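Local coordinates for protein superoxide dismutase (Candida albicans, PDB 4GUN) that probably protects the cell by converting superoxide to hydrogen peroxide and oxygen at a manganese centre, as a member of the iron/manganese superoxide dismutase family, at residues H36-A39 with Y40-Y44; A46-D49 with A50-A54; D120-N123 with S124-G128. The protein carries 2 engineered substitutions. One frame throughout, in Å; residues are numbered along the deposited sequence.

Interaction 1 of 3, residues H36-A39 with Y40-Y44; sequences HHVA and YVNGY
Val41 N, Asn42 N and Gly43 N bond to the carbonyl oxygens of His37, Val38 and Ala39, one helical turn back, while the bond from Tyr40 N to His36 O is weak at 3.3 Å. The Tyr40 ring leans back over the preceding turn. With CG anti to the carbonyl carbon (chi1 -56°), CD2 comes to 3.1 Å from His36 O. The ring meets that oxygen obliquely. His37 and Val41 share another side of the helix, where His37 CD2 lies 3.7 Å from Val41 CG2.

These turns belong to the long first helix of the alpha-hairpin domain, helix 26-56. The His36 side chain, about 5 Å from the manganese ion, stacks on the metal ligand His174, and its NE2 bonds to Tyr177 OH of the second subunit. The Tyr40 ring meets that of another ligand, His80, and its OH bonds to Gln155. The buried His37 ring is fixed at both nitrogens, ND1 by Trp84 and NE2 by His77 of helix 60-85. On the outer side, Val38 and Asn42 run side by side, with Val38 CG1 3.8 Å from Asn42 ND2.

Interaction 2 of 3, residues A46-D49 with A50-A54; sequences AAID and ALEKA
Ala50 N bonds to Ala46 O at 3.0 Å, and Leu51 N to Ala47 O at 2.9 Å, the first of four backbone bonds that join each residue of 46-49 to the residue four places on in the same helix. Glu52 N reaches Ile48 O along a fairly straight line, with an angle of 163° at the hydrogen. The last bond, from Lys53 N to Asp49 O, is weak at 3.4 Å.

The clearest side-chain pair is Ile48 with Glu52. The two cross at a slant, and Ile48 CG2 lies 3.9 Å from Glu52 OE2. Ile48 turns this methyl opposite its own backbone N. In Glu52 the first torsion (chi1 -62°) swings the stem to the N side of its residue, and its CG comes to 3.5 Å from Ile48 O. Leu51 CB sits 3.3 Å from Ala47 O, and the rest of the side chain packs on Gln67 and Ile70 of helix 60-85. Small Ala50 rests its CB on the carbonyl oxygens of Ala46 and Ala47.

Asp49 OD2 and Glu52 OE1 are 4.8 Å apart. Both turn to the N atom of Ile2, Asp49 with a hydrogen bond and Glu52 with a weak one.

Ala50 packs on Ile66 of helix 60-85, and Ile48, Leu51 and Glu52 also meet the third subunit. This is the outer part of the helical hairpin of iron/manganese superoxide dismutases, used here in subunit assembly.

Interaction 3 of 3, residues D120-N123 with S124-G128; sequences DITN and SKLAG
Leu126 N bonds to Thr122 O at 2.8 Å, with 162° at the hydrogen. Lys125 N to Ile121 O, Ser124 N to Asp120 O and Ala127 N to Asn123 O are each 3.0 Å, so four helical bonds in a row join the two turns. Three polar side chains find partners outside these turns. Asn123 OD1 accepts a bond from Trp192 NE1, Thr122 OG1 bonds to Leu118 O, and Lys125 NZ reaches Val149 O.

Leu126 carries the side-chain contact between the turns. A chi1 of -76° lays its branch back along the helix and puts CG 3.4 Å from Thr122 O. From there CD1 touches two residues. It lies alongside Thr122 CG2 at 3.9 Å, the two side chains pointing the same way. It is also 3.9 Å from Asn123 OD1, where the Asn123 side chain runs obliquely across that of Leu126.

Helix 115-127 belongs to the C-terminal domain. Thr122 packs on strands 133-140 and 146-153, and Leu126 on strand 133-140. Asn123 and Leu126 both touch Phe188 of helix 184-191, so this face of the helix meets both the sheet and helix 184-191.

From the N terminus, interaction 1 comes first and interaction 2 follows directly on the same helix, 26-56. Their centres are 15 Å apart. Interaction 3 comes much later, on helix 115-127. All three run in series: none nests in or crosses another, and each joins adjacent turns of a helix without closing a loop. Residues of interactions 1 and 2 also pack on helix 60-85, the first near the manganese, the second farther out. Residues of interaction 3 also pack on the sheet and helix 184-191 of the C-terminal domain. It lies across the chain's centre from both, 28 Å from interaction 1 between centres.

Interaction 1 of 3, residues H36-A39 with Y40-Y44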
ATOM      1  N   HIS A  36      20.263 -14.854   0.879  1.00  8.22           N
ATOM      2  CA  HIS A  36      19.069 -14.070   1.218  1.00  8.07           C
ATOM      3  C   HIS A  36      19.015 -13.507   2.626  1.00 12.24           C
ATOM      4  O   HIS A  36      18.814 -12.295   2.783  1.00 12.12           O
ATOM      5  CB  HIS A  36      17.745 -14.757   0.792  1.00  8.00           C
ATOM      6  CG  HIS A  36      17.640 -14.993  -0.683  1.00 11.84           C
ATOM      7  ND1 HIS A  36      17.153 -14.014  -1.544  1.00 14.33           N
ATOM      8  CD2 HIS A  36      17.995 -16.076  -1.413  1.00 14.11           C
ATOM      9  CE1 HIS A  36      17.193 -14.547  -2.754  1.00 13.93           C
ATOM     10  NE2 HIS A  36      17.693 -15.790  -2.726  1.00 14.26           N
ATOM     11  N   HIS A  37      19.127 -14.362   3.649  1.00  9.62           N
ATOM     12  CA  HIS A  37      19.100 -13.886   5.039  1.00  9.83           C
ATOM     13  C   HIS A  37      20.311 -12.984   5.290  1.00 10.91           C
ATOM     14  O   HIS A  37      20.146 -11.911   5.851  1.00 10.11           O
ATOM     15  CB  HIS A  37      19.022 -15.057   6.053  1.00 10.65           C
ATOM     16  CG  HIS A  37      18.693 -14.660   7.465  1.00 12.98           C
ATOM     17  ND1 HIS A  37      18.155 -15.573   8.354  1.00 14.15           N
ATOM     18  CD2 HIS A  37      18.854 -13.473   8.108  1.00 13.89           C
ATOM     19  CE1 HIS A  37      17.990 -14.915   9.488  1.00 13.17           C
ATOM     20  NE2 HIS A  37      18.410 -13.650   9.388  1.00 13.31           N
ATOM     21  N   VAL A  38      21.492 -13.365   4.782  1.00  7.28           N
ATOM     22  CA  VAL A  38      22.732 -12.561   4.891  1.00  7.27           C
ATOM     23  C   VAL A  38      22.530 -11.127   4.338  1.00 10.97           C
ATOM     24  O   VAL A  38      23.055 -10.170   4.911  1.00  9.60           O
ATOM     25  CB  VAL A  38      23.926 -13.307   4.218  1.00 11.21           C
ATOM     26  CG1 VAL A  38      25.066 -12.352   3.860  1.00 11.44           C
ATOM     27  CG2 VAL A  38      24.438 -14.435   5.108  1.00 10.92           C
ATOM     28  N   ALA A  39      21.786 -10.991   3.209  1.00  8.99           N
ATOM     29  CA  ALA A  39      21.500  -9.691   2.584  1.00  9.73           C
ATOM     30  C   ALA A  39      20.624  -8.807   3.493  1.00 12.48           C
ATOM     31  O   ALA A  39      20.847  -7.598   3.569  1.00 12.57           O
ATOM     32  CB  ALA A  39      20.849  -9.881   1.217  1.00 11.05           C
ATOM     33  N   TYR A  40      19.677  -9.405   4.228  1.00  8.50           N
ATOM     34  CA  TYR A  40      18.875  -8.642   5.194  1.00  7.81           C
ATOM     35  C   TYR A  40      19.711  -8.262   6.443  1.00 12.63           C
ATOM     36  O   TYR A  40      19.510  -7.179   6.979  1.00 13.49           O
ATOM     37  CB  TYR A  40      17.599  -9.399   5.602  1.00  8.59           C
ATOM     38  CG  TYR A  40      16.711  -9.797   4.443  1.00  9.13           C
ATOM     39  CD1 TYR A  40      16.153  -8.836   3.602  1.00 11.11           C
ATOM     40  CD2 TYR A  40      16.354 -11.124   4.240  1.00  9.65           C
ATOM     41  CE1 TYR A  40      15.324  -9.195   2.545  1.00 12.47           C
ATOM     42  CE2 TYR A  40      15.548 -11.501   3.166  1.00 10.08           C
ATOM     43  CZ  TYR A  40      15.020 -10.533   2.332  1.00 17.64           C
ATOM     44  OH  TYR A  40      14.219 -10.914   1.282  1.00 14.92           O
ATOM     45  N   VAL A  41      20.640  -9.139   6.903  1.00  8.52           N
ATOM     46  CA  VAL A  41      21.521  -8.839   8.051  1.00  8.09           C
ATOM     47  C   VAL A  41      22.363  -7.575   7.728  1.00 12.66           C
ATOM     48  O   VAL A  41      22.483  -6.648   8.551  1.00 11.59           O
ATOM     49  CB  VAL A  41      22.429 -10.063   8.415  1.00 10.85           C
ATOM     50  CG1 VAL A  41      23.559  -9.663   9.384  1.00 10.42           C
ATOM     51  CG2 VAL A  41      21.604 -11.203   9.010  1.00 10.09           C
ATOM     52  N   ASN A  42      22.953  -7.565   6.520  1.00 10.61           N
ATOM     53  CA  ASN A  42      23.786  -6.478   6.036  1.00 10.94           C
ATOM     54  C   ASN A  42      22.992  -5.196   5.799  1.00 14.17           C
ATOM     55  O   ASN A  42      23.438  -4.115   6.209  1.00 12.10           O
ATOM     56  CB  ASN A  42      24.555  -6.917   4.781  1.00 11.03           C
ATOM     57  CG  ASN A  42      25.637  -7.924   5.103  1.00 28.66           C
ATOM     58  OD1 ASN A  42      26.109  -8.006   6.245  1.00 19.32           O
ATOM     59  ND2 ASN A  42      26.083  -8.686   4.099  1.00 18.32           N
ATOM     60  N   GLY A  43      21.818  -5.347   5.171  1.00  9.69           N
ATOM     61  CA  GLY A  43      20.916  -4.259   4.856  1.00  8.62           C
ATOM     62  C   GLY A  43      20.442  -3.545   6.103  1.00 13.14           C
ATOM     63  O   GLY A  43      20.453  -2.316   6.142  1.00 12.14           O
ATOM     64  N   TYR A  44      20.085  -4.298   7.154  1.00 10.12           N
ATOM     65  CA  TYR A  44      19.674  -3.672   8.409  1.00 10.78           C
ATOM     66  C   TYR A  44      20.825  -2.919   9.062  1.00 13.55           C
ATOM     67  O   TYR A  44      20.641  -1.762   9.431  1.00 12.18           O
ATOM     68  CB  TYR A  44      19.009  -4.674   9.390  1.00 11.87           C
ATOM     69  CG  TYR A  44      18.608  -4.061  10.717  1.00 11.53           C
ATOM     70  CD1 TYR A  44      17.370  -3.446  10.880  1.00 12.51           C
ATOM     71  CD2 TYR A  44      19.457  -4.120  11.818  1.00 12.20           C
ATOM     72  CE1 TYR A  44      17.006  -2.859  12.094  1.00 11.22           C
ATOM     73  CE2 TYR A  44      19.113  -3.522  13.030  1.00 12.73           C
ATOM     74  CZ  TYR A  44      17.883  -2.900  13.167  1.00 18.29           C
ATOM     75  OH  TYR A  44      17.549  -2.338  14.373  1.00 17.41           O
TER

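Interaction 2 of 3, residues A46-D49 with A50-A54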
ATOM      1  N   ALA A  46      23.511  -1.574   7.785  1.00 14.30           N
ATOM      2  CA  ALA A  46      23.839  -0.404   6.968  1.00 14.63           C
ATOM      3  C   ALA A  46      22.755   0.664   7.113  1.00 18.79           C
ATOM      4  O   ALA A  46      23.106   1.835   7.258  1.00 19.08           O
ATOM      5  CB  ALA A  46      23.998  -0.792   5.502  1.00 15.50           C
ATOM      6  N   ALA A  47      21.453   0.268   7.104  1.00 15.19           N
ATOM      7  CA  ALA A  47      20.305   1.188   7.264  1.00 15.13           C
ATOM      8  C   ALA A  47      20.347   1.888   8.600  1.00 17.69           C
ATOM      9  O   ALA A  47      20.037   3.081   8.669  1.00 17.68           O
ATOM     10  CB  ALA A  47      18.981   0.447   7.117  1.00 16.03           C
ATOM     11  N   ILE A  48      20.724   1.161   9.665  1.00 12.88           N
ATOM     12  CA  ILE A  48      20.828   1.747  11.005  1.00 13.72           C
ATOM     13  C   ILE A  48      21.949   2.785  11.067  1.00 17.56           C
ATOM     14  O   ILE A  48      21.768   3.843  11.675  1.00 17.37           O
ATOM     15  CB  ILE A  48      20.896   0.669  12.128  1.00 17.09           C
ATOM     16  CG1 ILE A  48      19.497   0.062  12.404  1.00 17.20           C
ATOM     17  CG2 ILE A  48      21.558   1.183  13.437  1.00 18.89           C
ATOM     18  CD1 ILE A  48      18.293   1.038  12.500  1.00 19.35           C
ATOM     19  N   ASP A  49      23.084   2.487  10.421  1.00 14.48           N
ATOM     20  CA  ASP A  49      24.222   3.399  10.379  1.00 14.59           C
ATOM     21  C   ASP A  49      23.821   4.684   9.626  1.00 19.65           C
ATOM     22  O   ASP A  49      24.142   5.800  10.075  1.00 18.14           O
ATOM     23  CB  ASP A  49      25.426   2.719   9.704  1.00 15.86           C
ATOM     24  CG  ASP A  49      26.727   3.483   9.864  1.00 27.82           C
ATOM     25  OD1 ASP A  49      27.621   3.310   9.009  1.00 29.83           O
ATOM     26  OD2 ASP A  49      26.854   4.247  10.849  1.00 26.47           O
ATOM     27  N   ALA A  50      23.085   4.519   8.497  1.00 16.10           N
ATOM     28  CA  ALA A  50      22.616   5.645   7.685  1.00 16.27           C
ATOM     29  C   ALA A  50      21.613   6.518   8.472  1.00 21.75           C
ATOM     30  O   ALA A  50      21.661   7.752   8.392  1.00 21.40           O
ATOM     31  CB  ALA A  50      22.002   5.136   6.389  1.00 16.76           C
ATOM     32  N   LEU A  51      20.744   5.866   9.260  1.00 19.61           N
ATOM     33  CA  LEU A  51      19.701   6.483  10.081  1.00 20.08           C
ATOM     34  C   LEU A  51      20.268   7.394  11.179  1.00 23.14           C
ATOM     35  O   LEU A  51      19.797   8.523  11.319  1.00 21.64           O
ATOM     36  CB  LEU A  51      18.790   5.384  10.681  1.00 20.57           C
ATOM     37  CG  LEU A  51      17.425   5.787  11.285  1.00 26.15           C
ATOM     38  CD1 LEU A  51      17.523   6.062  12.771  1.00 26.05           C
ATOM     39  CD2 LEU A  51      16.722   6.896  10.484  1.00 28.53           C
ATOM     40  N   GLU A  52      21.266   6.919  11.942  1.00 20.10           N
ATOM     41  CA  GLU A  52      21.891   7.707  13.024  1.00 19.74           C
ATOM     42  C   GLU A  52      22.578   8.965  12.499  1.00 22.96           C
ATOM     43  O   GLU A  52      22.457  10.037  13.104  1.00 23.21           O
ATOM     44  CB  GLU A  52      22.835   6.843  13.868  1.00 20.98           C
ATOM     45  CG  GLU A  52      22.084   5.717  14.559  1.00 27.41           C
ATOM     46  CD  GLU A  52      22.911   4.615  15.186  1.00 39.91           C
ATOM     47  OE1 GLU A  52      24.060   4.389  14.746  1.00 35.74           O
ATOM     48  OE2 GLU A  52      22.377   3.932  16.086  1.00 31.43           O
ATOM     49  N   LYS A  53      23.241   8.842  11.340  1.00 18.76           N
ATOM     50  CA  LYS A  53      23.888   9.940  10.624  1.00 17.88           C
ATOM     51  C   LYS A  53      22.836  11.011  10.244  1.00 19.90           C
ATOM     52  O   LYS A  53      22.994  12.176  10.610  1.00 19.70           O
ATOM     53  CB  LYS A  53      24.563   9.399   9.356  1.00 20.43           C
ATOM     54  CG  LYS A  53      26.085   9.416   9.372  1.00 41.86           C
ATOM     55  CD  LYS A  53      26.668   9.022   8.002  1.00 56.53           C
ATOM     56  CE  LYS A  53      26.612  10.143   6.976  1.00 69.21           C
ATOM     57  NZ  LYS A  53      26.965   9.673   5.610  1.00 77.83           N
ATOM     58  N   ALA A  54      21.753  10.605   9.550  1.00 13.56           N
ATOM     59  CA  ALA A  54      20.684  11.501   9.106  1.00 13.51           C
ATOM     60  C   ALA A  54      19.834  12.123  10.237  1.00 18.16           C
ATOM     61  O   ALA A  54      19.489  13.306  10.134  1.00 18.57           O
ATOM     62  CB  ALA A  54      19.795  10.798   8.091  1.00 14.18           C
TER

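Interaction 3 of 3, residues D120-N123 with S124-G128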
ATOM      1  N   ASP A 120      -5.183 -26.516   6.284  1.00 14.07           N
ATOM      2  CA  ASP A 120      -5.992 -26.234   5.079  1.00 13.19           C
ATOM      3  C   ASP A 120      -6.277 -24.747   4.920  1.00 16.23           C
ATOM      4  O   ASP A 120      -6.166 -24.215   3.813  1.00 14.87           O
ATOM      5  CB  ASP A 120      -7.314 -27.009   5.093  1.00 14.51           C
ATOM      6  CG  ASP A 120      -7.194 -28.489   4.838  1.00 24.01           C
ATOM      7  OD1 ASP A 120      -6.176 -28.913   4.229  1.00 23.41           O
ATOM      8  OD2 ASP A 120      -8.115 -29.230   5.237  1.00 28.96           O
ATOM      9  N   ILE A 121      -6.653 -24.084   6.023  1.00 13.68           N
ATOM     10  CA  ILE A 121      -6.920 -22.643   6.062  1.00 13.29           C
ATOM     11  C   ILE A 121      -5.633 -21.858   5.720  1.00 15.46           C
ATOM     12  O   ILE A 121      -5.683 -20.960   4.876  1.00 15.07           O
ATOM     13  CB  ILE A 121      -7.579 -22.215   7.402  1.00 16.12           C
ATOM     14  CG1 ILE A 121      -9.004 -22.786   7.511  1.00 15.51           C
ATOM     15  CG2 ILE A 121      -7.598 -20.696   7.551  1.00 17.01           C
ATOM     16  CD1 ILE A 121      -9.506 -22.964   8.935  1.00 14.61           C
ATOM     17  N   THR A 122      -4.493 -22.234   6.321  1.00 10.00           N
ATOM     18  CA  THR A 122      -3.207 -21.596   6.030  1.00  9.38           C
ATOM     19  C   THR A 122      -2.800 -21.777   4.556  1.00 12.15           C
ATOM     20  O   THR A 122      -2.301 -20.836   3.937  1.00 10.34           O
ATOM     21  CB  THR A 122      -2.098 -22.092   6.978  1.00 11.54           C
ATOM     22  OG1 THR A 122      -2.519 -21.938   8.333  1.00 13.27           O
ATOM     23  CG2 THR A 122      -0.780 -21.340   6.774  1.00 11.72           C
ATOM     24  N   ASN A 123      -2.998 -22.989   4.010  1.00 10.03           N
ATOM     25  CA  ASN A 123      -2.649 -23.265   2.621  1.00 11.17           C
ATOM     26  C   ASN A 123      -3.503 -22.427   1.672  1.00 16.22           C
ATOM     27  O   ASN A 123      -2.987 -21.993   0.642  1.00 16.15           O
ATOM     28  CB  ASN A 123      -2.711 -24.760   2.307  1.00 11.66           C
ATOM     29  CG  ASN A 123      -1.562 -25.558   2.865  1.00 21.51           C
ATOM     30  OD1 ASN A 123      -0.473 -25.044   3.142  1.00 13.36           O
ATOM     31  ND2 ASN A 123      -1.790 -26.843   3.078  1.00 15.58           N
ATOM     32  N   SER A 124      -4.784 -22.149   2.062  1.00 14.38           N
ATOM     33  CA  SER A 124      -5.718 -21.300   1.310  1.00 14.15           C
ATOM     34  C   SER A 124      -5.238 -19.838   1.332  1.00 13.46           C
ATOM     35  O   SER A 124      -5.289 -19.170   0.305  1.00 11.70           O
ATOM     36  CB  SER A 124      -7.143 -21.423   1.846  1.00 18.34           C
ATOM     37  OG  SER A 124      -7.833 -22.473   1.187  1.00 29.53           O
ATOM     38  N   LYS A 125      -4.754 -19.357   2.494  1.00 10.35           N
ATOM     39  CA  LYS A 125      -4.182 -18.014   2.632  1.00  9.25           C
ATOM     40  C   LYS A 125      -2.903 -17.881   1.811  1.00 12.36           C
ATOM     41  O   LYS A 125      -2.725 -16.878   1.123  1.00 11.20           O
ATOM     42  CB  LYS A 125      -3.900 -17.661   4.101  1.00 10.58           C
ATOM     43  CG  LYS A 125      -5.111 -17.138   4.878  1.00 26.25           C
ATOM     44  CD  LYS A 125      -5.475 -15.686   4.538  1.00 38.90           C
ATOM     45  CE  LYS A 125      -5.950 -14.871   5.720  1.00 51.62           C
ATOM     46  NZ  LYS A 125      -7.077 -15.507   6.465  1.00 61.91           N
ATOM     47  N   LEU A 126      -2.019 -18.899   1.873  1.00  9.84           N
ATOM     48  CA  LEU A 126      -0.755 -18.917   1.117  1.00  9.13           C
ATOM     49  C   LEU A 126      -1.027 -18.857  -0.388  1.00 13.18           C
ATOM     50  O   LEU A 126      -0.377 -18.080  -1.073  1.00 12.46           O
ATOM     51  CB  LEU A 126       0.106 -20.160   1.489  1.00  8.21           C
ATOM     52  CG  LEU A 126       0.818 -20.105   2.810  1.00 11.12           C
ATOM     53  CD1 LEU A 126       1.070 -21.508   3.365  1.00  9.25           C
ATOM     54  CD2 LEU A 126       2.094 -19.233   2.714  1.00 13.51           C
ATOM     55  N   ALA A 127      -2.038 -19.617  -0.879  1.00 11.86           N
ATOM     56  CA  ALA A 127      -2.451 -19.653  -2.294  1.00 11.76           C
ATOM     57  C   ALA A 127      -2.863 -18.253  -2.830  1.00 17.52           C
ATOM     58  O   ALA A 127      -2.561 -17.913  -3.972  1.00 16.96           O
ATOM     59  CB  ALA A 127      -3.605 -20.623  -2.463  1.00 12.57           C
ATOM     60  N   GLY A 128      -3.533 -17.465  -1.986  1.00 14.51           N
ATOM     61  CA  GLY A 128      -4.011 -16.130  -2.326  1.00 12.88           C
ATOM     62  C   GLY A 128      -2.997 -15.006  -2.240  1.00 13.63           C
ATOM     63  O   GLY A 128      -3.337 -13.876  -2.577  1.00 11.38           O
TER